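Local structure of HAD hydrolase, family IA, variant 3 (Entamoeba histolytica, 6W04) at residues 165-170 and 204-209; 169-174 and 197-202. The protein binds magnesium and probably acts as a hydrolase of the haloacid dehalogenase (HAD) superfamily. All coordinates share one frame; numbering follows the deposited sequence.

Interaction 1: residues 165-170 and 204-209; sequences IVFEDT and LAIHTF. With MG (magnesium ion), chain B; SO4 (sulfate ion), chain D.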
ATOM      1  N   ILE A 165      14.949  -0.067   2.481  1.00 44.45           N
ATOM      2  CA  ILE A 165      13.888   0.471   3.321  1.00 40.24           C
ATOM      3  C   ILE A 165      12.547   0.216   2.646  1.00 39.37           C
ATOM      4  O   ILE A 165      12.403   0.399   1.431  1.00 38.56           O
ATOM      5  CB  ILE A 165      14.100   1.976   3.570  1.00 41.34           C
ATOM      6  CG1 ILE A 165      15.349   2.190   4.422  1.00 41.84           C
ATOM      7  CG2 ILE A 165      12.864   2.577   4.219  1.00 35.39           C
ATOM      8  CD1 ILE A 165      15.213   1.699   5.883  1.00 44.95           C
ATOM      9  N   VAL A 166      11.561  -0.220   3.435  1.00 34.45           N
ATOM     10  CA  VAL A 166      10.178  -0.339   3.007  1.00 31.44           C
ATOM     11  C   VAL A 166       9.325   0.562   3.890  1.00 34.65           C
ATOM     12  O   VAL A 166       9.425   0.501   5.119  1.00 40.11           O
ATOM     13  CB  VAL A 166       9.684  -1.794   3.078  1.00 33.10           C
ATOM     14  CG1 VAL A 166       8.167  -1.853   2.819  1.00 30.32           C
ATOM     15  CG2 VAL A 166      10.458  -2.649   2.080  1.00 35.74           C
ATOM     16  N   PHE A 167       8.517   1.418   3.259  1.00 30.93           N
ATOM     17  CA  PHE A 167       7.495   2.214   3.934  1.00 31.55           C
ATOM     18  C   PHE A 167       6.158   1.497   3.776  1.00 34.93           C
ATOM     19  O   PHE A 167       5.755   1.185   2.654  1.00 33.22           O
ATOM     20  CB  PHE A 167       7.395   3.620   3.339  1.00 28.67           C
ATOM     21  CG  PHE A 167       8.576   4.522   3.681  1.00 32.48           C
ATOM     22  CD1 PHE A 167       9.552   4.799   2.739  1.00 35.00           C
ATOM     23  CD2 PHE A 167       8.668   5.114   4.927  1.00 32.12           C
ATOM     24  CE1 PHE A 167      10.620   5.655   3.033  1.00 34.73           C
ATOM     25  CE2 PHE A 167       9.736   5.955   5.250  1.00 35.96           C
ATOM     26  CZ  PHE A 167      10.711   6.223   4.294  1.00 46.82           C
ATOM     27  N   GLU A 168       5.481   1.237   4.888  1.00 31.96           N
ATOM     28  CA  GLU A 168       4.271   0.428   4.855  1.00 30.17           C
ATOM     29  C   GLU A 168       3.317   0.942   5.922  1.00 34.71           C
ATOM     30  O   GLU A 168       3.747   1.556   6.901  1.00 35.15           O
ATOM     31  CB  GLU A 168       4.593  -1.053   5.095  1.00 31.07           C
ATOM     32  CG  GLU A 168       4.725  -1.866   3.849  1.00 26.30           C
ATOM     33  CD  GLU A 168       3.371  -2.184   3.244  1.00 39.16           C
ATOM     34  OE1 GLU A 168       2.336  -1.690   3.779  1.00 34.00           O
ATOM     35  OE2 GLU A 168       3.349  -2.934   2.243  1.00 32.20           O
ATOM     36  N   ASP A 169       2.011   0.677   5.732  1.00 30.25           N
ATOM     37  CA  ASP A 169       0.985   1.193   6.643  1.00 31.45           C
ATOM     38  C   ASP A 169       0.134   0.121   7.310  1.00 33.97           C
ATOM     39  O   ASP A 169      -0.721   0.465   8.137  1.00 35.73           O
ATOM     40  CB  ASP A 169       0.042   2.167   5.916  1.00 26.13           C
ATOM     41  CG  ASP A 169      -0.833   1.479   4.880  1.00 29.57           C
ATOM     42  OD1 ASP A 169      -2.079   1.557   4.991  1.00 31.29           O
ATOM     43  OD2 ASP A 169      -0.269   0.874   3.940  1.00 33.40           O
ATOM     44  N   THR A 170       0.326  -1.157   6.980  1.00 30.42           N
ATOM     45  CA  THR A 170      -0.504  -2.217   7.534  1.00 30.24           C
ATOM     46  C   THR A 170       0.347  -3.301   8.176  1.00 30.40           C
ATOM     47  O   THR A 170       1.540  -3.443   7.892  1.00 28.70           O
ATOM     48  CB  THR A 170      -1.372  -2.886   6.464  1.00 34.07           C
ATOM     49  OG1 THR A 170      -0.506  -3.512   5.506  1.00 32.82           O
ATOM     50  CG2 THR A 170      -2.272  -1.847   5.773  1.00 32.38           C
ATOM     51  N   LEU A 204      10.707   2.184  13.782  1.00 51.02           N
ATOM     52  CA  LEU A 204      10.519   3.593  13.485  1.00 54.67           C
ATOM     53  C   LEU A 204       9.185   3.720  12.769  1.00 47.04           C
ATOM     54  O   LEU A 204       8.872   2.908  11.899  1.00 39.32           O
ATOM     55  CB  LEU A 204      11.655   4.144  12.612  1.00 52.45           C
ATOM     56  CG  LEU A 204      11.705   5.666  12.466  1.00 53.68           C
ATOM     57  CD1 LEU A 204      12.233   6.306  13.736  1.00 59.03           C
ATOM     58  CD2 LEU A 204      12.569   6.050  11.284  1.00 60.87           C
ATOM     59  N   ALA A 205       8.386   4.703  13.165  1.00 38.87           N
ATOM     60  CA  ALA A 205       7.147   4.990  12.459  1.00 42.45           C
ATOM     61  C   ALA A 205       6.979   6.500  12.426  1.00 40.52           C
ATOM     62  O   ALA A 205       7.452   7.201  13.324  1.00 44.55           O
ATOM     63  CB  ALA A 205       5.944   4.293  13.122  1.00 38.75           C
ATOM     64  N   ILE A 206       6.352   7.007  11.362  1.00 37.46           N
ATOM     65  CA  ILE A 206       6.213   8.444  11.165  1.00 46.22           C
ATOM     66  C   ILE A 206       4.816   8.759  10.653  1.00 45.17           C
ATOM     67  O   ILE A 206       4.097   7.890  10.143  1.00 41.74           O
ATOM     68  CB  ILE A 206       7.263   9.013  10.187  1.00 45.05           C
ATOM     69  CG1 ILE A 206       7.110   8.340   8.818  1.00 42.63           C
ATOM     70  CG2 ILE A 206       8.666   8.855  10.768  1.00 46.34           C
ATOM     71  CD1 ILE A 206       8.110   8.785   7.768  1.00 53.74           C
ATOM     72  N   HIS A 207       4.449  10.040  10.774  1.00 45.26           N
ATOM     73  CA  HIS A 207       3.145  10.486  10.286  1.00 43.54           C
ATOM     74  C   HIS A 207       3.194  10.823   8.805  1.00 41.50           C
ATOM     75  O   HIS A 207       2.288  10.448   8.052  1.00 48.55           O
ATOM     76  CB  HIS A 207       2.650  11.685  11.096  1.00 50.92           C
ATOM     77  CG  HIS A 207       2.344  11.357  12.523  1.00 54.72           C
ATOM     78  ND1 HIS A 207       3.173  11.715  13.567  1.00 62.03           N
ATOM     79  CD2 HIS A 207       1.307  10.685  13.080  1.00 54.83           C
ATOM     80  CE1 HIS A 207       2.658  11.282  14.705  1.00 57.32           C
ATOM     81  NE2 HIS A 207       1.526  10.656  14.438  1.00 57.49           N
ATOM     82  N   THR A 208       4.235  11.540   8.371  1.00 42.98           N
ATOM     83  CA  THR A 208       4.413  11.926   6.973  1.00 45.04           C
ATOM     84  C   THR A 208       5.889  11.826   6.599  1.00 48.86           C
ATOM     85  O   THR A 208       6.761  11.673   7.460  1.00 44.57           O
ATOM     86  CB  THR A 208       3.933  13.354   6.697  1.00 49.92           C
ATOM     87  OG1 THR A 208       4.946  14.274   7.116  1.00 47.33           O
ATOM     88  CG2 THR A 208       2.641  13.659   7.429  1.00 48.19           C
ATOM     89  N   PHE A 209       6.180  11.958   5.300  1.00 41.19           N
ATOM     90  CA  PHE A 209       7.573  11.864   4.874  1.00 41.92           C
ATOM     91  C   PHE A 209       8.391  13.104   5.222  1.00 48.25           C
ATOM     92  O   PHE A 209       9.618  13.065   5.085  1.00 57.67           O
ATOM     93  CB  PHE A 209       7.645  11.544   3.373  1.00 40.41           C
ATOM     94  CG  PHE A 209       7.065  10.192   3.044  1.00 42.30           C
ATOM     95  CD1 PHE A 209       7.857   9.052   3.111  1.00 38.22           C
ATOM     96  CD2 PHE A 209       5.708  10.056   2.768  1.00 36.92           C
ATOM     97  CE1 PHE A 209       7.319   7.793   2.854  1.00 36.79           C
ATOM     98  CE2 PHE A 209       5.152   8.802   2.518  1.00 35.57           C
ATOM     99  CZ  PHE A 209       5.957   7.670   2.555  1.00 40.31           C
TER
HETATM  100 MG    MG B 301      -0.876  -0.023   2.154  1.00 28.64          MG
HETATM  101  S   SO4 D 303      -2.428  -5.448   2.808  0.83 81.01           S
HETATM  102  O1  SO4 D 303      -3.517  -5.132   3.730  0.83 86.66           O
HETATM  103  O2  SO4 D 303      -1.337  -4.493   2.995  0.83 69.12           O
HETATM  104  O3  SO4 D 303      -2.900  -5.399   1.431  0.83 89.62           O
HETATM  105  O4  SO4 D 303      -1.969  -6.805   3.064  0.83 88.74           O
HETATM  106  O   HOH W   1      -0.031  -1.873   2.798  1.00 29.29           O
HETATM  107  O   HOH W   2      -2.886  -0.083   3.059  1.00 30.53           O

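Interaction 2: residues 169-174 and 197-202; sequences DTISGI and LQIKGC. With MG (magnesium ion), chain B; SO4 (sulfate ion), chain D.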
ATOM      1  N   ASP A 169       2.011   0.677   5.732  1.00 30.25           N
ATOM      2  CA  ASP A 169       0.985   1.193   6.643  1.00 31.45           C
ATOM      3  C   ASP A 169       0.134   0.121   7.310  1.00 33.97           C
ATOM      4  O   ASP A 169      -0.721   0.465   8.137  1.00 35.73           O
ATOM      5  CB  ASP A 169       0.042   2.167   5.916  1.00 26.13           C
ATOM      6  CG  ASP A 169      -0.833   1.479   4.880  1.00 29.57           C
ATOM      7  OD1 ASP A 169      -2.079   1.557   4.991  1.00 31.29           O
ATOM      8  OD2 ASP A 169      -0.269   0.874   3.940  1.00 33.40           O
ATOM      9  N   THR A 170       0.326  -1.157   6.980  1.00 30.42           N
ATOM     10  CA  THR A 170      -0.504  -2.217   7.534  1.00 30.24           C
ATOM     11  C   THR A 170       0.347  -3.301   8.176  1.00 30.40           C
ATOM     12  O   THR A 170       1.540  -3.443   7.892  1.00 28.70           O
ATOM     13  CB  THR A 170      -1.372  -2.886   6.464  1.00 34.07           C
ATOM     14  OG1 THR A 170      -0.506  -3.512   5.506  1.00 32.82           O
ATOM     15  CG2 THR A 170      -2.272  -1.847   5.773  1.00 32.38           C
ATOM     16  N   ILE A 171      -0.325  -4.097   9.010  1.00 31.87           N
ATOM     17  CA  ILE A 171       0.308  -5.244   9.649  1.00 31.22           C
ATOM     18  C   ILE A 171       0.846  -6.213   8.597  1.00 32.30           C
ATOM     19  O   ILE A 171       2.017  -6.604   8.630  1.00 31.38           O
ATOM     20  CB  ILE A 171      -0.692  -5.923  10.600  1.00 32.26           C
ATOM     21  CG1 ILE A 171      -1.039  -4.953  11.733  1.00 33.62           C
ATOM     22  CG2 ILE A 171      -0.158  -7.283  11.122  1.00 35.39           C
ATOM     23  CD1 ILE A 171      -2.220  -5.403  12.584  1.00 40.49           C
ATOM     24  N   SER A 172      -0.003  -6.607   7.643  0.64 30.38           N
ATOM     25  CA  SER A 172       0.439  -7.596   6.661  0.64 27.67           C
ATOM     26  C   SER A 172       1.576  -7.053   5.802  0.64 29.27           C
ATOM     27  O   SER A 172       2.494  -7.794   5.430  0.64 32.95           O
ATOM     28  CB  SER A 172      -0.736  -8.049   5.788  0.64 29.74           C
ATOM     29  OG  SER A 172      -1.538  -8.991   6.477  0.64 30.64           O
ATOM     30  N   GLY A 173       1.547  -5.756   5.494  1.00 29.34           N
ATOM     31  CA  GLY A 173       2.615  -5.184   4.686  1.00 29.41           C
ATOM     32  C   GLY A 173       3.922  -5.053   5.445  1.00 30.47           C
ATOM     33  O   GLY A 173       5.007  -5.249   4.880  1.00 33.35           O
ATOM     34  N   ILE A 174       3.845  -4.722   6.734  1.00 29.05           N
ATOM     35  CA  ILE A 174       5.063  -4.714   7.541  1.00 29.73           C
ATOM     36  C   ILE A 174       5.663  -6.118   7.585  1.00 34.77           C
ATOM     37  O   ILE A 174       6.884  -6.301   7.491  1.00 29.87           O
ATOM     38  CB  ILE A 174       4.774  -4.186   8.960  1.00 33.84           C
ATOM     39  CG1 ILE A 174       4.384  -2.700   8.947  1.00 41.58           C
ATOM     40  CG2 ILE A 174       5.955  -4.479   9.893  1.00 35.60           C
ATOM     41  CD1 ILE A 174       5.462  -1.777   8.545  1.00 51.48           C
ATOM     42  N   LEU A 197       4.877   0.809  16.392  1.00 39.52           N
ATOM     43  CA  LEU A 197       6.087   0.445  17.121  1.00 42.56           C
ATOM     44  C   LEU A 197       5.906  -0.821  17.944  1.00 45.13           C
ATOM     45  O   LEU A 197       6.896  -1.490  18.249  1.00 51.68           O
ATOM     46  CB  LEU A 197       6.543   1.608  18.029  1.00 42.29           C
ATOM     47  CG  LEU A 197       7.042   2.867  17.295  1.00 51.73           C
ATOM     48  CD1 LEU A 197       7.375   3.999  18.267  1.00 52.92           C
ATOM     49  CD2 LEU A 197       8.245   2.564  16.410  1.00 48.28           C
ATOM     50  N   GLN A 198       4.667  -1.165  18.307  1.00 40.75           N
ATOM     51  CA  GLN A 198       4.439  -2.373  19.086  0.52 44.37           C
ATOM     52  C   GLN A 198       4.627  -3.646  18.267  1.00 48.80           C
ATOM     53  O   GLN A 198       4.598  -4.735  18.850  1.00 52.20           O
ATOM     54  CB  GLN A 198       3.037  -2.343  19.701  0.52 46.49           C
ATOM     55  CG  GLN A 198       2.844  -1.304  20.815  0.52 50.78           C
ATOM     56  CD  GLN A 198       3.000  -1.892  22.211  0.52 56.16           C
ATOM     57  OE1 GLN A 198       2.076  -2.499  22.754  0.52 65.50           O
ATOM     58  NE2 GLN A 198       4.171  -1.709  22.798  0.52 60.29           N
ATOM     59  N   ILE A 199       4.837  -3.538  16.951  1.00 42.77           N
ATOM     60  CA  ILE A 199       5.097  -4.695  16.090  1.00 41.00           C
ATOM     61  C   ILE A 199       6.575  -5.062  16.159  1.00 45.78           C
ATOM     62  O   ILE A 199       7.446  -4.204  15.968  1.00 44.78           O
ATOM     63  CB  ILE A 199       4.693  -4.398  14.638  1.00 38.12           C
ATOM     64  CG1 ILE A 199       3.193  -4.177  14.514  1.00 38.22           C
ATOM     65  CG2 ILE A 199       5.140  -5.526  13.708  1.00 33.16           C
ATOM     66  CD1 ILE A 199       2.819  -3.610  13.141  1.00 33.49           C
ATOM     67  N   LYS A 200       6.862  -6.344  16.399  1.00 42.62           N
ATOM     68  CA  LYS A 200       8.248  -6.796  16.513  1.00 43.38           C
ATOM     69  C   LYS A 200       8.957  -6.647  15.164  1.00 49.07           C
ATOM     70  O   LYS A 200       8.517  -7.209  14.158  1.00 50.82           O
ATOM     71  CB  LYS A 200       8.291  -8.244  16.984  1.00 43.72           C
ATOM     72  CG  LYS A 200       9.695  -8.761  17.319  1.00 51.23           C
ATOM     73  CD  LYS A 200       9.651 -10.202  17.810  1.00 54.59           C
ATOM     74  CE  LYS A 200      11.054 -10.766  17.997  1.00 62.56           C
ATOM     75  NZ  LYS A 200      11.031 -12.219  18.333  1.00 73.84           N
ATOM     76  N   GLY A 201      10.061  -5.895  15.145  1.00 41.78           N
ATOM     77  CA  GLY A 201      10.792  -5.633  13.920  1.00 39.03           C
ATOM     78  C   GLY A 201      10.462  -4.309  13.261  1.00 52.45           C
ATOM     79  O   GLY A 201      11.098  -3.962  12.251  1.00 49.37           O
ATOM     80  N   CYS A 202       9.476  -3.570  13.776  1.00 47.74           N
ATOM     81  CA  CYS A 202       9.205  -2.202  13.339  1.00 44.17           C
ATOM     82  C   CYS A 202       9.743  -1.271  14.413  1.00 50.36           C
ATOM     83  O   CYS A 202       9.229  -1.249  15.536  1.00 56.99           O
ATOM     84  CB  CYS A 202       7.716  -1.958  13.117  1.00 42.84           C
ATOM     85  SG  CYS A 202       7.345  -0.236  12.632  1.00 44.17           S
TER
HETATM   86 MG    MG B 301      -0.876  -0.023   2.154  1.00 28.64          MG
HETATM   87  S   SO4 D 303      -2.428  -5.448   2.808  0.83 81.01           S
HETATM   88  O1  SO4 D 303      -3.517  -5.132   3.730  0.83 86.66           O
HETATM   89  O2  SO4 D 303      -1.337  -4.493   2.995  0.83 69.12           O
HETATM   90  O3  SO4 D 303      -2.900  -5.399   1.431  0.83 89.62           O
HETATM   91  O4  SO4 D 303      -1.969  -6.805   3.064  0.83 88.74           O
HETATM   92  O   HOH W   2      -2.886  -0.083   3.059  1.00 30.53           O
HETATM   93  O   HOH W   1      -0.031  -1.873   2.798  1.00 29.29           O

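Interaction 1: residues 165-170 and 204-209
Glu168 OE1 is gripped by two donors, one residue beyond Phe167, whose ring meets Phe209 and Ile206. Water 1 donates to Glu168 OE1 at 2.6 Å, and Asp169 N reaches Glu168 OE1 at 3.1 Å on its anti lone pair, with a bent N-H···O angle of 142°. Water 1 also binds magnesium, as does Asp169 OD2, at 2.1 Å; Asp7 and Asn9 complete the protein ligands. This acidic pair at the end of strand 164-168 is consistent with motif IV of the HAD Rossmann-like fold. In that parallel sheet, strand 183-187 separates 164-168 from 205-206, one of the two outermost strands, so the contact spans an intervening strand: the nearest CA atoms, those of Phe167 and Ala205, are 9.0 Å apart. Phe209 reaches back from the turn following 205-206 to make a T-shaped stack with Phe167, ring centroids 4.9 Å apart and planes at 73°. Phe209 presents its edge, with CE1 3.5 Å above the centre of the Phe167 ring plane; Ile165 CG2 lies over the opposite face, toward the rim. Ile206 adds its long branch, CD1 lying 4.1 Å from Phe167 CE2. Its CG1 sits between the backbone N and carbonyl carbon (chi1 60°), directing that branch toward the ring.

Interaction 2: residues 169-174 and 197-202
Ile174 packs on both end residues of a tight turn, Ile199 and Cys202, whose third position is Gly201 with a positive phi of 97°, a conformation for which glycine is suited there. The turn is of type II and is closed by the backbone bond from Cys202 N to Ile199 O. It belongs to the loop between helix 193-197 and strand 205-206, and it packs against the first turn of helix 171-180 in the HAD core.

Ile174 and Ile199 meet through their short branches: Ile174 CG2 lies 4.0 Å from Ile199 CG2. Their first torsions are almost the same, with CG2 opposite the backbone N in both, but the long branches then differ. That of Ile199 is extended (chi2 169°), whereas that of Ile174 is folded (chi2 -67°). The extended branch carries Ile199 CD1 to 4.3 Å from Ile171 CG1, about one helical turn before Ile174, so Ile199 touches two residues of the same helix. The same methyl of Ile174, CG2, also lies 4.5 Å from Cys202 CB, a looser contact.

The first turn of the helix is fixed by Thr170 at the N-cap. Thr170 OG1 accepts from Gly173 N at 3.0 Å and donates to SO4 O2 at 2.8 Å, one oxygen thus serving both helix and anion. The sulfate probably comes from the crystallisation liquor, and the positive end of the helix dipole may also attract the anion.

No hydrogen bond crosses between the segments, and every residue pair in contact meets through carbon atoms. Cohesion between turn and helix therefore rests on dispersion and the burial of apolar surface, 163 Å² in all.

How the interactions relate
Both contacts start from the same part of the chain and share Asp169 and Thr170. From the N terminus, strand 164-168 leads through these residues into helix 171-180; the chain then runs through strand 183-187 and helix 193-197. Interaction 2 closes first, when segment 197-202 returns to the helix, with 22 residues between its segments. Interaction 1 closes later, at 204-209, with 33 residues between, and encloses the smaller loop; the two do not cross. Their centres are 9 Å apart, and Glu168 CB touches Ile174 CD1 at 3.6 Å. Together they tie the sheet's edge strand and its preceding loop to the strand and helix flanking the magnesium site.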